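Local coordinates for putative branched-chain amino acid transport system substrate-binding protein (Rhodopseudomonas palustris, PDB 4FB4), which probably binds branched-chain amino acids or related carboxylates for ABC-transporter uptake, and here holds caffeic acid between its two lobes, at residues G52-A57 against T79-A84; L99-I104 against A114-I119; I141-S146 against F172-T177; I194-S199 against G217-T222; G224-D229 against V241-G246. One frame throughout, in Å; residues are numbered along the deposited sequence.

Contact 1. Residues G52-A57 against T79-A84. With DHC (caffeic acid), chain B.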
# COMPACT_ATOMS: atom_id res chain seq x y z
N GLY A 52 -11.15 -9.72 1.45
CA GLY A 52 -10.28 -9.73 0.29
C GLY A 52 -11.06 -9.93 -1.02
O GLY A 52 -10.47 -9.95 -2.11
N ASP A 53 -12.37 -10.03 -0.93
CA ASP A 53 -13.19 -10.43 -2.08
C ASP A 53 -13.76 -9.19 -2.80
O ASP A 53 -14.46 -8.37 -2.17
CB ASP A 53 -14.32 -11.31 -1.57
CG ASP A 53 -15.36 -11.62 -2.67
OD1 ASP A 53 -15.01 -11.74 -3.87
OD2 ASP A 53 -16.55 -11.75 -2.32
N PRO A 54 -13.49 -9.06 -4.11
CA PRO A 54 -14.01 -7.90 -4.83
C PRO A 54 -15.55 -7.80 -4.80
O PRO A 54 -16.08 -6.71 -4.77
CB PRO A 54 -13.51 -8.12 -6.27
CG PRO A 54 -12.31 -9.00 -6.15
CD PRO A 54 -12.58 -9.88 -4.94
N THR A 55 -16.27 -8.92 -4.78
CA THR A 55 -17.73 -8.83 -4.69
C THR A 55 -18.19 -8.23 -3.36
O THR A 55 -19.06 -7.35 -3.34
CB THR A 55 -18.40 -10.21 -4.84
OG1 THR A 55 -18.09 -10.74 -6.14
CG2 THR A 55 -19.94 -10.08 -4.65
N ALA A 56 -17.61 -8.71 -2.27
CA ALA A 56 -17.87 -8.13 -0.95
C ALA A 56 -17.51 -6.63 -0.87
O ALA A 56 -18.24 -5.84 -0.28
CB ALA A 56 -17.15 -8.95 0.13
N ALA A 57 -16.36 -6.24 -1.41
CA ALA A 57 -15.91 -4.85 -1.42
C ALA A 57 -16.89 -3.99 -2.18
O ALA A 57 -17.13 -2.87 -1.78
CB ALA A 57 -14.50 -4.74 -2.04
N THR A 79 -5.19 -5.32 -3.90
CA THR A 79 -5.58 -4.65 -5.13
C THR A 79 -6.93 -5.06 -5.76
O THR A 79 -7.67 -4.17 -6.17
CB THR A 79 -4.45 -4.81 -6.16
OG1 THR A 79 -3.29 -4.20 -5.58
CG2 THR A 79 -4.82 -4.11 -7.46
N PRO A 80 -7.27 -6.36 -5.82
CA PRO A 80 -8.58 -6.66 -6.54
C PRO A 80 -9.82 -6.03 -5.93
O PRO A 80 -10.64 -5.47 -6.69
CB PRO A 80 -8.65 -8.21 -6.57
CG PRO A 80 -7.19 -8.63 -6.41
CD PRO A 80 -6.53 -7.60 -5.53
N PRO A 81 -9.99 -6.09 -4.58
CA PRO A 81 -11.12 -5.37 -4.05
C PRO A 81 -10.98 -3.85 -4.14
O PRO A 81 -11.97 -3.16 -4.17
CB PRO A 81 -11.22 -5.84 -2.58
CG PRO A 81 -9.87 -6.41 -2.26
CD PRO A 81 -9.34 -6.94 -3.57
N THR A 82 -9.74 -3.33 -4.19
CA THR A 82 -9.53 -1.92 -4.32
C THR A 82 -10.03 -1.42 -5.67
O THR A 82 -10.63 -0.32 -5.75
CB THR A 82 -8.07 -1.53 -4.04
OG1 THR A 82 -7.79 -1.94 -2.69
CG2 THR A 82 -7.86 -0.00 -4.16
N VAL A 83 -9.80 -2.20 -6.70
CA VAL A 83 -10.33 -1.90 -8.02
C VAL A 83 -11.85 -1.86 -7.99
O VAL A 83 -12.51 -0.95 -8.56
CB VAL A 83 -9.84 -2.92 -9.05
CG1 VAL A 83 -10.64 -2.82 -10.33
CG2 VAL A 83 -8.30 -2.77 -9.28
N ALA A 84 -12.44 -2.86 -7.35
CA ALA A 84 -13.90 -2.86 -7.15
C ALA A 84 -14.44 -1.60 -6.44
O ALA A 84 -15.41 -0.99 -6.91
CB ALA A 84 -14.33 -4.13 -6.39
C1 DHC B . -1.90 -6.68 -3.16
O1 DHC B . -2.79 -6.60 -4.01
C2 DHC B . -0.99 -5.54 -2.84
C3 DHC B . -0.96 -5.18 -1.57
C1' DHC B . -0.20 -3.96 -1.08
C2' DHC B . -0.72 -3.27 0.00
C3' DHC B . -0.11 -2.14 0.49
C4' DHC B . 1.12 -1.61 -0.11
C5' DHC B . 1.63 -2.29 -1.22
C6' DHC B . 0.95 -3.45 -1.67
O4' DHC B . 1.69 -0.50 0.43
O3' DHC B . -0.65 -1.53 1.57
O2 DHC B . -1.78 -7.69 -2.43
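Pro-54 and Ala-57, on the first turn of helix 54-66, pack against Pro-80, Pro-81 and Ala-84 at the start of helix 79-92. The methyl CB of Ala-57 points at the other helix and rests on Pro-81 CB at 3.5 Å. From the facing helix, Ala-84 CB settles on Pro-54 O, also 3.5 Å away, while the Pro-54 ring crosses that of Pro-80 obliquely, CG to CB 3.8 Å. Small methyls and compact rings suit so close a meeting, in which the CA atoms of Pro-54 and Pro-81 are 3.9 Å apart. Just before the helix, Gly-52 O touches Pro-81 CD; with phi at 89°, a CB on Gly-52 would collide with the carbonyl oxygen of the residue before.

One shell out, Asp-53 is the N-cap of helix 54-66. Its chi1 of 172° swings the carboxylate back over the first turn, where OD1 accepts weakly from Thr-55 N and OD2 from Ala-56 N. Proline suits the intervening position because it has no N-H to satisfy. The same reasoning holds for Pro-80 and Pro-81: among the first three residues of helix 79-92, Thr-79 alone keeps its N-H, and Thr-79 N donates to the caffeic acid carboxylate atom O1 at 2.7 Å (165°). The carboxylate thus sits at a helix N-terminus, whose partial positive charge is likely to favour an anionic ligand.

Contact 2. Residues L99-I104 against A114-I119. With DHC (caffeic acid), chain B.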
# COMPACT_ATOMS: atom_id res chain seq x y z
N LEU A 99 -6.32 2.11 -0.21
CA LEU A 99 -5.33 1.64 0.73
C LEU A 99 -4.45 0.51 0.19
O LEU A 99 -3.69 -0.11 0.95
CB LEU A 99 -6.00 1.25 2.08
CG LEU A 99 -6.84 2.34 2.77
CD1 LEU A 99 -7.48 1.87 4.10
CD2 LEU A 99 -6.01 3.59 2.98
N ALA A 100 -4.58 0.22 -1.11
CA ALA A 100 -3.71 -0.72 -1.83
C ALA A 100 -3.40 -0.07 -3.18
O ALA A 100 -4.13 0.82 -3.65
CB ALA A 100 -4.40 -2.08 -2.02
N PRO A 101 -2.27 -0.45 -3.80
CA PRO A 101 -1.99 0.13 -5.08
C PRO A 101 -3.06 -0.37 -6.07
O PRO A 101 -3.68 -1.44 -5.90
CB PRO A 101 -0.59 -0.42 -5.44
CG PRO A 101 -0.03 -1.01 -4.22
CD PRO A 101 -1.19 -1.38 -3.35
N LEU A 102 -3.37 0.43 -7.05
CA LEU A 102 -4.23 -0.05 -8.09
C LEU A 102 -3.90 0.67 -9.35
O LEU A 102 -3.35 1.77 -9.28
CB LEU A 102 -5.68 0.19 -7.75
CG LEU A 102 -6.24 1.58 -7.94
CD1 LEU A 102 -7.73 1.35 -8.10
CD2 LEU A 102 -5.84 2.43 -6.74
N PRO A 103 -4.25 0.04 -10.48
CA PRO A 103 -4.10 0.63 -11.79
C PRO A 103 -5.10 1.75 -11.98
O PRO A 103 -6.31 1.54 -12.00
CB PRO A 103 -4.36 -0.53 -12.78
CG PRO A 103 -4.89 -1.66 -11.97
CD PRO A 103 -4.78 -1.34 -10.51
N ILE A 104 -4.56 2.94 -12.12
CA ILE A 104 -5.36 4.12 -12.46
C ILE A 104 -5.63 4.10 -13.96
O ILE A 104 -4.71 4.06 -14.78
CB ILE A 104 -4.57 5.39 -12.15
CG1 ILE A 104 -4.34 5.50 -10.63
CG2 ILE A 104 -5.24 6.63 -12.77
CD1 ILE A 104 -5.49 5.13 -9.71
N ALA A 114 -4.68 7.29 -4.35
CA ALA A 114 -4.10 6.14 -3.64
C ALA A 114 -3.02 6.54 -2.67
O ALA A 114 -2.23 7.43 -2.94
CB ALA A 114 -3.59 5.10 -4.64
N MSE A 115 -3.03 5.92 -1.50
CA MSE A 115 -2.05 6.18 -0.49
C MSE A 115 -0.75 5.39 -0.63
O MSE A 115 0.32 5.94 -0.35
CB MSE A 115 -2.59 5.93 0.95
CG MSE A 115 -3.79 6.73 1.33
SE MSE A 115 -3.51 8.66 1.19
CE MSE A 115 -2.48 8.63 2.61
N PRO A 116 -0.82 4.07 -0.98
CA PRO A 116 0.46 3.32 -1.10
C PRO A 116 1.31 3.86 -2.22
O PRO A 116 0.79 4.42 -3.17
CB PRO A 116 0.02 1.88 -1.45
CG PRO A 116 -1.35 1.76 -0.83
CD PRO A 116 -1.98 3.16 -1.03
N GLN A 117 2.62 3.71 -2.08
CA GLN A 117 3.56 4.17 -3.09
C GLN A 117 3.28 3.49 -4.46
O GLN A 117 3.03 2.30 -4.52
CB GLN A 117 4.97 3.85 -2.65
CG GLN A 117 5.44 4.67 -1.46
CD GLN A 117 5.05 4.06 -0.13
OE1 GLN A 117 4.37 3.04 -0.08
NE2 GLN A 117 5.45 4.72 0.96
N PRO A 118 3.32 4.27 -5.54
CA PRO A 118 3.08 3.63 -6.84
C PRO A 118 4.22 2.66 -7.16
O PRO A 118 5.38 2.86 -6.72
CB PRO A 118 3.06 4.80 -7.84
CG PRO A 118 3.73 5.91 -7.15
CD PRO A 118 3.56 5.73 -5.67
N ILE A 119 3.89 1.61 -7.91
CA ILE A 119 4.86 0.56 -8.25
C ILE A 119 6.14 1.14 -8.88
O ILE A 119 7.24 0.76 -8.48
CB ILE A 119 4.22 -0.56 -9.11
CG1 ILE A 119 3.49 -1.61 -8.23
CG2 ILE A 119 5.26 -1.32 -9.93
CD1 ILE A 119 2.57 -1.09 -7.18
C1 DHC B . -1.90 -6.68 -3.16
O1 DHC B . -2.79 -6.60 -4.01
C2 DHC B . -0.99 -5.54 -2.84
C3 DHC B . -0.96 -5.18 -1.57
C1' DHC B . -0.20 -3.96 -1.08
C2' DHC B . -0.72 -3.27 0.00
C3' DHC B . -0.11 -2.14 0.49
C4' DHC B . 1.12 -1.61 -0.11
C5' DHC B . 1.63 -2.29 -1.22
C6' DHC B . 0.95 -3.45 -1.67
O4' DHC B . 1.69 -0.50 0.43
O3' DHC B . -0.65 -1.53 1.57
O2 DHC B . -1.78 -7.69 -2.43
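Leu-99 O is touched by Pro-116 CG at 3.5 Å and takes a weak hydrogen bond of 3.4 Å from O3' of the caffeic acid. Both loops follow the carboxyl ends of parallel strands, 96-98 and 112-114, at one border of the first-lobe sheet in this periplasmic binding protein fold; the second loop leads into helix 119-132, which packs against the sheet of the other lobe. The contact itself is apolar, with proline rings at its centre. Pro-116 CG lies 3.6 Å from Ala-100 CA, and Pro-116 CB is 4.0 Å from Pro-101 CD. Rigid and without N-H groups, these rings suit a wall facing an aromatic ligand: Pro-101 CD stands over the face of the catechol ring, 3.4 Å from its C6'. Pro-116 CB lies on the same side, above O4'. Behind this wall, Ile-119 CD1 reaches back to Pro-101 CB at 3.7 Å. Leu-99 lies alongside the selenomethionine Met-115, CD2 to CG 4.2 Å. Tyr-341 covers Pro-101 and Ala-114 from a separate loop. In Leu-102, CG is wedged between the backbone N and carbonyl carbon (chi1 79°), a turn that carries CD2 to within 4.1 Å of Ala-114 CB.

Contact 3. Residues I141-S146 against F172-T177. With DHC (caffeic acid), chain B.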
# COMPACT_ATOMS: atom_id res chain seq x y z
N ILE A 141 8.45 -14.02 -9.92
CA ILE A 141 7.35 -14.89 -9.47
C ILE A 141 6.34 -13.96 -8.78
O ILE A 141 6.69 -13.19 -7.89
CB ILE A 141 7.80 -16.09 -8.58
CG1 ILE A 141 6.56 -16.84 -8.08
CG2 ILE A 141 8.63 -15.64 -7.37
CD1 ILE A 141 6.79 -18.29 -7.71
N GLY A 142 5.09 -14.01 -9.22
CA GLY A 142 4.10 -13.10 -8.67
C GLY A 142 2.69 -13.58 -8.85
O GLY A 142 2.44 -14.55 -9.56
N TYR A 143 1.76 -12.87 -8.24
CA TYR A 143 0.38 -13.25 -8.34
C TYR A 143 -0.11 -13.24 -9.79
O TYR A 143 0.29 -12.38 -10.58
CB TYR A 143 -0.51 -12.29 -7.59
CG TYR A 143 -0.33 -12.17 -6.10
CD1 TYR A 143 -0.01 -13.27 -5.32
CD2 TYR A 143 -0.55 -10.96 -5.46
CE1 TYR A 143 0.12 -13.14 -3.93
CE2 TYR A 143 -0.41 -10.83 -4.09
CZ TYR A 143 -0.10 -11.94 -3.32
OH TYR A 143 0.05 -11.85 -1.93
N SER A 144 -1.03 -14.15 -10.09
CA SER A 144 -1.77 -14.17 -11.37
C SER A 144 -2.96 -13.21 -11.28
O SER A 144 -4.11 -13.62 -11.49
CB SER A 144 -2.25 -15.60 -11.67
OG SER A 144 -2.82 -16.20 -10.49
N ASP A 145 -2.70 -11.96 -10.93
CA ASP A 145 -3.77 -10.93 -10.91
C ASP A 145 -3.17 -9.55 -11.14
O ASP A 145 -2.00 -9.46 -11.51
CB ASP A 145 -4.60 -10.99 -9.61
CG ASP A 145 -3.81 -10.60 -8.37
OD1 ASP A 145 -2.82 -9.84 -8.46
OD2 ASP A 145 -4.21 -11.10 -7.29
N SER A 146 -3.97 -8.50 -10.93
CA SER A 146 -3.58 -7.13 -11.32
C SER A 146 -2.34 -6.63 -10.54
O SER A 146 -1.48 -5.95 -11.10
CB SER A 146 -4.77 -6.18 -11.12
OG SER A 146 -5.46 -6.43 -9.86
N PHE A 172 1.53 -17.39 -9.46
CA PHE A 172 0.74 -18.23 -8.56
C PHE A 172 -0.50 -17.48 -8.09
O PHE A 172 -0.59 -16.26 -8.22
CB PHE A 172 1.59 -18.74 -7.40
CG PHE A 172 2.03 -17.69 -6.42
CD1 PHE A 172 2.99 -16.76 -6.74
CD2 PHE A 172 1.54 -17.69 -5.12
CE1 PHE A 172 3.41 -15.82 -5.83
CE2 PHE A 172 1.96 -16.76 -4.19
CZ PHE A 172 2.90 -15.81 -4.56
N ALA A 173 -1.45 -18.23 -7.54
CA ALA A 173 -2.68 -17.66 -7.04
C ALA A 173 -2.54 -17.37 -5.55
O ALA A 173 -1.88 -18.11 -4.82
CB ALA A 173 -3.88 -18.57 -7.32
N ARG A 174 -3.17 -16.29 -5.10
CA ARG A 174 -3.04 -15.87 -3.72
C ARG A 174 -3.22 -16.99 -2.73
O ARG A 174 -2.43 -17.07 -1.79
CB ARG A 174 -4.02 -14.75 -3.38
CG ARG A 174 -3.66 -13.45 -4.04
CD ARG A 174 -4.68 -12.37 -3.78
NE ARG A 174 -4.35 -11.22 -4.62
CZ ARG A 174 -3.72 -10.12 -4.20
NH1 ARG A 174 -3.45 -9.17 -5.07
NH2 ARG A 174 -3.41 -9.95 -2.93
N PRO A 175 -4.25 -17.85 -2.92
CA PRO A 175 -4.53 -18.91 -1.93
C PRO A 175 -3.62 -20.13 -1.98
O PRO A 175 -3.72 -20.98 -1.11
CB PRO A 175 -5.97 -19.35 -2.28
CG PRO A 175 -6.51 -18.32 -3.25
CD PRO A 175 -5.29 -17.80 -3.97
N ASP A 176 -2.76 -20.24 -2.98
CA ASP A 176 -1.94 -21.43 -3.18
C ASP A 176 -1.07 -21.73 -1.95
O ASP A 176 -0.46 -20.83 -1.41
CB ASP A 176 -1.07 -21.26 -4.43
CG ASP A 176 -1.87 -21.33 -5.74
OD1 ASP A 176 -3.12 -21.56 -5.71
OD2 ASP A 176 -1.26 -21.13 -6.81
N THR A 177 -1.04 -22.99 -1.50
CA THR A 177 -0.13 -23.38 -0.39
C THR A 177 1.22 -23.89 -0.87
O THR A 177 2.14 -24.06 -0.06
CB THR A 177 -0.73 -24.50 0.48
OG1 THR A 177 -1.08 -25.62 -0.34
CG2 THR A 177 -1.95 -23.98 1.25
C1 DHC B . -1.90 -6.68 -3.16
O1 DHC B . -2.79 -6.60 -4.01
C2 DHC B . -0.99 -5.54 -2.84
C3 DHC B . -0.96 -5.18 -1.57
C1' DHC B . -0.20 -3.96 -1.08
C2' DHC B . -0.72 -3.27 0.00
C3' DHC B . -0.11 -2.14 0.49
C4' DHC B . 1.12 -1.61 -0.11
C5' DHC B . 1.63 -2.29 -1.22
C6' DHC B . 0.95 -3.45 -1.67
O4' DHC B . 1.69 -0.50 0.43
O3' DHC B . -0.65 -1.53 1.57
O2 DHC B . -1.78 -7.69 -2.43
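Arg-174 stretches across Tyr-143 to Asp-145 and on to the ligand. Beyond CB, its CG sits over the centre of the Tyr-143 ring as a CH-pi contact, 3.8 Å from the centroid and 10° off the normal. The chain stays extended from CG to NE, with CD passing near Asp-145 OD2. NE then donates to that same oxygen at 2.7 Å, in the guanidinium plane, forming a salt bridge to which NH1 adds a weak second bond. NH1 also donates to O1 of the caffeic acid (2.9 Å), and NH2 to O2 (2.8 Å). The guanidinium therefore fits a carboxylate at one edge, while Asp-145 OD2 at the neighbouring edge and Tyr-143 CE2 over one face fix its rotation. A lysine in its place would probably lose the paired grip on O1 and O2 and leave Asp-145 OD2 without the NE and NH1 bonds.

Strand 165-172, outermost in the second-lobe sheet, ends here: Phe-172 N donates to Gly-142 O, and Ser-144 N to Phe-172 O at 2.9 Å. The Phe-172 ring packs obliquely on that of Tyr-143, their planes 57° apart, and CD1 meets Ile-141 CG1 at 3.8 Å. Tyr-143 OH hydrogen-bonds Ser-199 OG.

Contact 4. Residues I194-S199 against G217-T222. With DHC (caffeic acid), chain B.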
# COMPACT_ATOMS: atom_id res chain seq x y z
N ILE A 194 15.88 -12.65 -8.11
CA ILE A 194 14.46 -12.92 -8.34
C ILE A 194 13.64 -11.83 -7.65
O ILE A 194 13.93 -11.44 -6.50
CB ILE A 194 14.06 -14.33 -7.83
CG1 ILE A 194 14.66 -15.41 -8.75
CG2 ILE A 194 12.53 -14.47 -7.77
CD1 ILE A 194 14.54 -16.83 -8.24
N LEU A 195 12.64 -11.31 -8.36
CA LEU A 195 11.70 -10.42 -7.77
C LEU A 195 10.41 -11.14 -7.50
O LEU A 195 9.89 -11.81 -8.37
CB LEU A 195 11.45 -9.23 -8.72
CG LEU A 195 10.38 -8.23 -8.36
CD1 LEU A 195 10.76 -7.45 -7.10
CD2 LEU A 195 10.17 -7.28 -9.55
N VAL A 196 9.91 -10.99 -6.27
CA VAL A 196 8.71 -11.64 -5.84
C VAL A 196 7.63 -10.55 -5.81
O VAL A 196 7.76 -9.56 -5.08
CB VAL A 196 8.84 -12.23 -4.43
CG1 VAL A 196 7.50 -12.81 -4.01
CG2 VAL A 196 9.95 -13.28 -4.36
N GLY A 197 6.63 -10.69 -6.67
CA GLY A 197 5.49 -9.78 -6.74
C GLY A 197 4.30 -10.26 -5.93
O GLY A 197 3.30 -10.77 -6.48
N ALA A 198 4.38 -10.09 -4.62
CA ALA A 198 3.35 -10.60 -3.73
C ALA A 198 3.23 -9.71 -2.49
O ALA A 198 3.79 -8.60 -2.43
CB ALA A 198 3.69 -12.04 -3.33
N SER A 199 2.48 -10.18 -1.52
CA SER A 199 2.21 -9.37 -0.33
C SER A 199 1.89 -10.25 0.86
O SER A 199 1.53 -11.43 0.70
CB SER A 199 1.09 -8.42 -0.61
OG SER A 199 -0.12 -9.11 -0.88
N GLY A 217 20.78 -16.88 -5.26
CA GLY A 217 20.84 -15.49 -5.75
C GLY A 217 20.12 -14.49 -4.82
O GLY A 217 19.61 -14.87 -3.80
N LEU A 218 20.11 -13.21 -5.19
CA LEU A 218 19.40 -12.19 -4.40
C LEU A 218 17.92 -12.29 -4.59
O LEU A 218 17.48 -12.57 -5.70
CB LEU A 218 19.85 -10.80 -4.79
CG LEU A 218 21.27 -10.39 -4.40
CD1 LEU A 218 21.54 -9.01 -5.01
CD2 LEU A 218 21.47 -10.41 -2.88
N ILE A 219 17.15 -12.07 -3.52
CA ILE A 219 15.71 -12.04 -3.63
C ILE A 219 15.24 -10.65 -3.25
O ILE A 219 15.68 -10.06 -2.26
CB ILE A 219 15.01 -13.11 -2.77
CG1 ILE A 219 15.50 -14.52 -3.17
CG2 ILE A 219 13.49 -12.98 -2.91
CD1 ILE A 219 14.99 -15.65 -2.28
N TYR A 220 14.37 -10.11 -4.09
CA TYR A 220 13.76 -8.82 -3.89
C TYR A 220 12.28 -8.93 -3.63
O TYR A 220 11.59 -9.73 -4.27
CB TYR A 220 13.99 -7.96 -5.13
CG TYR A 220 15.43 -7.54 -5.30
CD1 TYR A 220 16.36 -8.40 -5.90
CD2 TYR A 220 15.87 -6.29 -4.91
CE1 TYR A 220 17.67 -8.01 -6.07
CE2 TYR A 220 17.19 -5.90 -5.08
CZ TYR A 220 18.09 -6.75 -5.66
OH TYR A 220 19.40 -6.34 -5.81
N GLN A 221 11.81 -8.19 -2.64
CA GLN A 221 10.42 -8.13 -2.29
C GLN A 221 9.84 -6.72 -2.41
O GLN A 221 10.52 -5.69 -2.22
CB GLN A 221 10.24 -8.62 -0.85
CG GLN A 221 10.57 -10.10 -0.61
CD GLN A 221 9.39 -11.04 -0.87
OE1 GLN A 221 8.28 -10.60 -1.11
NE2 GLN A 221 9.64 -12.34 -0.76
N THR A 222 8.54 -6.67 -2.67
CA THR A 222 7.81 -5.42 -2.84
C THR A 222 7.34 -4.88 -1.48
O THR A 222 7.44 -5.54 -0.40
CB THR A 222 6.57 -5.58 -3.73
OG1 THR A 222 5.53 -6.28 -3.01
CG2 THR A 222 6.92 -6.29 -5.02
C1 DHC B . -1.90 -6.68 -3.16
O1 DHC B . -2.79 -6.60 -4.01
C2 DHC B . -0.99 -5.54 -2.84
C3 DHC B . -0.96 -5.18 -1.57
C1' DHC B . -0.20 -3.96 -1.08
C2' DHC B . -0.72 -3.27 0.00
C3' DHC B . -0.11 -2.14 0.49
C4' DHC B . 1.12 -1.61 -0.11
C5' DHC B . 1.63 -2.29 -1.22
C6' DHC B . 0.95 -3.45 -1.67
O4' DHC B . 1.69 -0.50 0.43
O3' DHC B . -0.65 -1.53 1.57
O2 DHC B . -1.78 -7.69 -2.43
O HOH W 1 6.78 -9.00 -2.72
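Backbone hydrogen bonds join Ile-194 to Leu-218 and Tyr-220 in a parallel ladder between strands 193-197 and 218-221, neighbours in the second-lobe sheet linked by helix 200-212 as a beta-alpha-beta unit. Ile-194 N donates to Leu-218 O (2.9 Å), Tyr-220 N to Ile-194 O (2.8 Å) and Val-196 N to Tyr-220 O (2.9 Å), all nearly straight on.

Apolar pairs form on both faces. Leu-195 CD1 meets Tyr-220 CB at 3.8 Å, whereas Val-196 CG2 meets Ile-219 CG2 on the face toward helix 200-212. Beta-branched Ile-194, Val-196 and Ile-219 suit extended strands.

Where the strands splay, a water replaces direct bonding. It accepts from Thr-222 N at 2.9 Å and from Ala-198 N, with Val-196 O 2.6 Å and Gln-221 OE1 2.7 Å away. The Gln-221 chain bends at chi2 (-87°), laying its amide alongside Val-196, and NE2 donates to Gln-207 OE1 and Ala-203 O. A leucine here would probably take OE1 away from the water and deprive Gln-207 OE1 and Ala-203 O of this N-H donor.

Just past the strand, Ser-199 OG donates to caffeic acid O2 at 2.7 Å and also bonds Tyr-143 OH, a polar lining that would suit an anionic carboxylate.

Contact 5. Residues G224-D229 against V241-G246. With DHC (caffeic acid), chain B.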
# COMPACT_ATOMS: atom_id res chain seq x y z
N GLY A 224 4.42 -4.52 -0.50
CA GLY A 224 3.36 -5.37 0.05
C GLY A 224 3.86 -6.33 1.11
O GLY A 224 3.06 -6.88 1.86
N ALA A 225 5.17 -6.53 1.21
CA ALA A 225 5.72 -7.48 2.18
C ALA A 225 6.21 -6.79 3.47
O ALA A 225 6.66 -7.46 4.37
CB ALA A 225 6.82 -8.30 1.52
N ALA A 226 6.07 -5.47 3.57
CA ALA A 226 6.75 -4.66 4.60
C ALA A 226 6.07 -4.62 6.00
O ALA A 226 5.58 -3.58 6.47
CB ALA A 226 7.02 -3.23 4.08
N SER A 227 6.06 -5.77 6.66
CA SER A 227 5.78 -5.84 8.09
C SER A 227 6.64 -6.91 8.76
O SER A 227 7.19 -7.76 8.09
CB SER A 227 4.31 -6.16 8.32
OG SER A 227 4.09 -7.54 8.33
N MSE A 228 6.73 -6.85 10.08
CA MSE A 228 7.47 -7.84 10.87
C MSE A 228 7.01 -9.28 10.65
O MSE A 228 7.76 -10.25 10.93
CB MSE A 228 7.34 -7.52 12.37
CG MSE A 228 8.48 -7.98 13.25
SE MSE A 228 10.14 -7.08 12.74
CE MSE A 228 11.42 -7.85 14.07
N ASP A 229 5.77 -9.45 10.17
CA ASP A 229 5.19 -10.77 9.96
C ASP A 229 5.90 -11.53 8.86
O ASP A 229 6.01 -12.74 8.93
CB ASP A 229 3.69 -10.69 9.63
CG ASP A 229 2.80 -10.57 10.89
OD1 ASP A 229 3.31 -10.75 12.04
OD2 ASP A 229 1.57 -10.28 10.71
N VAL A 241 17.29 -10.40 2.26
CA VAL A 241 16.26 -9.96 1.33
C VAL A 241 16.40 -8.45 1.15
O VAL A 241 16.84 -7.74 2.05
CB VAL A 241 14.82 -10.34 1.80
CG1 VAL A 241 14.36 -9.46 2.97
CG2 VAL A 241 13.83 -10.26 0.65
N LEU A 242 16.07 -7.96 -0.04
CA LEU A 242 15.97 -6.54 -0.26
C LEU A 242 14.51 -6.21 -0.44
O LEU A 242 13.79 -6.90 -1.18
CB LEU A 242 16.76 -6.10 -1.52
CG LEU A 242 18.27 -6.22 -1.48
CD1 LEU A 242 18.82 -5.72 -0.14
CD2 LEU A 242 18.72 -7.66 -1.72
N MSE A 243 14.05 -5.16 0.24
CA MSE A 243 12.62 -4.85 0.25
C MSE A 243 12.36 -3.33 0.19
O MSE A 243 12.89 -2.57 1.00
CB MSE A 243 11.97 -5.41 1.51
CG MSE A 243 10.48 -5.36 1.48
SE MSE A 243 9.80 -5.88 3.20
CE MSE A 243 10.35 -7.78 3.18
N ALA A 244 11.55 -2.90 -0.77
CA ALA A 244 11.04 -1.53 -0.83
C ALA A 244 10.09 -1.30 0.36
O ALA A 244 9.26 -2.16 0.65
CB ALA A 244 10.28 -1.29 -2.16
N SER A 245 10.22 -0.17 1.05
CA SER A 245 9.21 0.25 2.01
C SER A 245 9.03 1.75 2.11
O SER A 245 9.83 2.54 1.58
CB SER A 245 9.42 -0.37 3.40
OG SER A 245 10.08 0.45 4.32
N GLY A 246 7.94 2.15 2.77
CA GLY A 246 7.76 3.54 3.09
C GLY A 246 8.69 3.92 4.23
O GLY A 246 9.15 3.04 4.97
C1 DHC B . -1.90 -6.68 -3.16
O1 DHC B . -2.79 -6.60 -4.01
C2 DHC B . -0.99 -5.54 -2.84
C3 DHC B . -0.96 -5.18 -1.57
C1' DHC B . -0.20 -3.96 -1.08
C2' DHC B . -0.72 -3.27 0.00
C3' DHC B . -0.11 -2.14 0.49
C4' DHC B . 1.12 -1.61 -0.11
C5' DHC B . 1.63 -2.29 -1.22
C6' DHC B . 0.95 -3.45 -1.67
O4' DHC B . 1.69 -0.50 0.43
O3' DHC B . -0.65 -1.53 1.57
O2 DHC B . -1.78 -7.69 -2.43
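Within the beta-alpha-beta unit of strand 218-221, helix 228-234 and strand 242-245, the loop residues Ala-225 and Ala-226 close down on Met-243 and Ser-245 of the last strand. Met-243, a selenomethionine, does most of the touching. Its extended chi1 and chi2 (-169° and -173°) carry SE to 3.6 Å from Ala-226 CA and 3.7 Å from Ala-225 O, and the bend at chi3 (-67°) turns CE to 3.9 Å from Ala-225 CB. A long, flexible side chain suits a reach across to the loop's backbone and methyls. Ala-226 CB points at the strand and meets Ser-245 CB at 3.8 Å.

The loop contains an inverse gamma turn centred on Ala-226, closed by Ser-227 N donating to Ala-225 O at 2.9 Å. Small alanines suit it, Ala-226 facing the strand and Ala-225 the Met-243 side chain. Ser-227 then N-caps helix 228-234, its OG accepting from Asp-229 N (3.1 Å). On the strand, Ser-245 OG donates along its own chain to Gly-246 O. Phe-230 covers Ala-225 and Met-243, while Gln-282 packs on Ala-226 and Ser-245. At the start of the loop, Gly-224 CA lies 3.5 Å from C6' of the caffeic acid, where a CB would be crowded by that carbon.

All five contacts border the caffeic acid in the cleft, contacts 1 and 2 largely from the first lobe and contacts 3, 4 and 5 from the second-lobe sheet. Contacts 1, 3 and 4 supply donors to its carboxylate, although the centres of contacts 1 and 4 are about 24 Å apart. Contacts 2 and 5 bring Pro-101 and Gly-224 to opposite faces of the catechol ring. Across the cleft, Pro-80 CD packs on Arg-174 NH1 at 3.5 Å. Within the first lobe, Thr-79 OG1 is 2.8 Å from Pro-101 O. Sheet bonding joins contact 3 to contact 4 (Ile-141 O to Gly-197 N, 2.8 Å) and contact 4 to contact 5 (Gln-221 N to Leu-242 O, 2.8 Å).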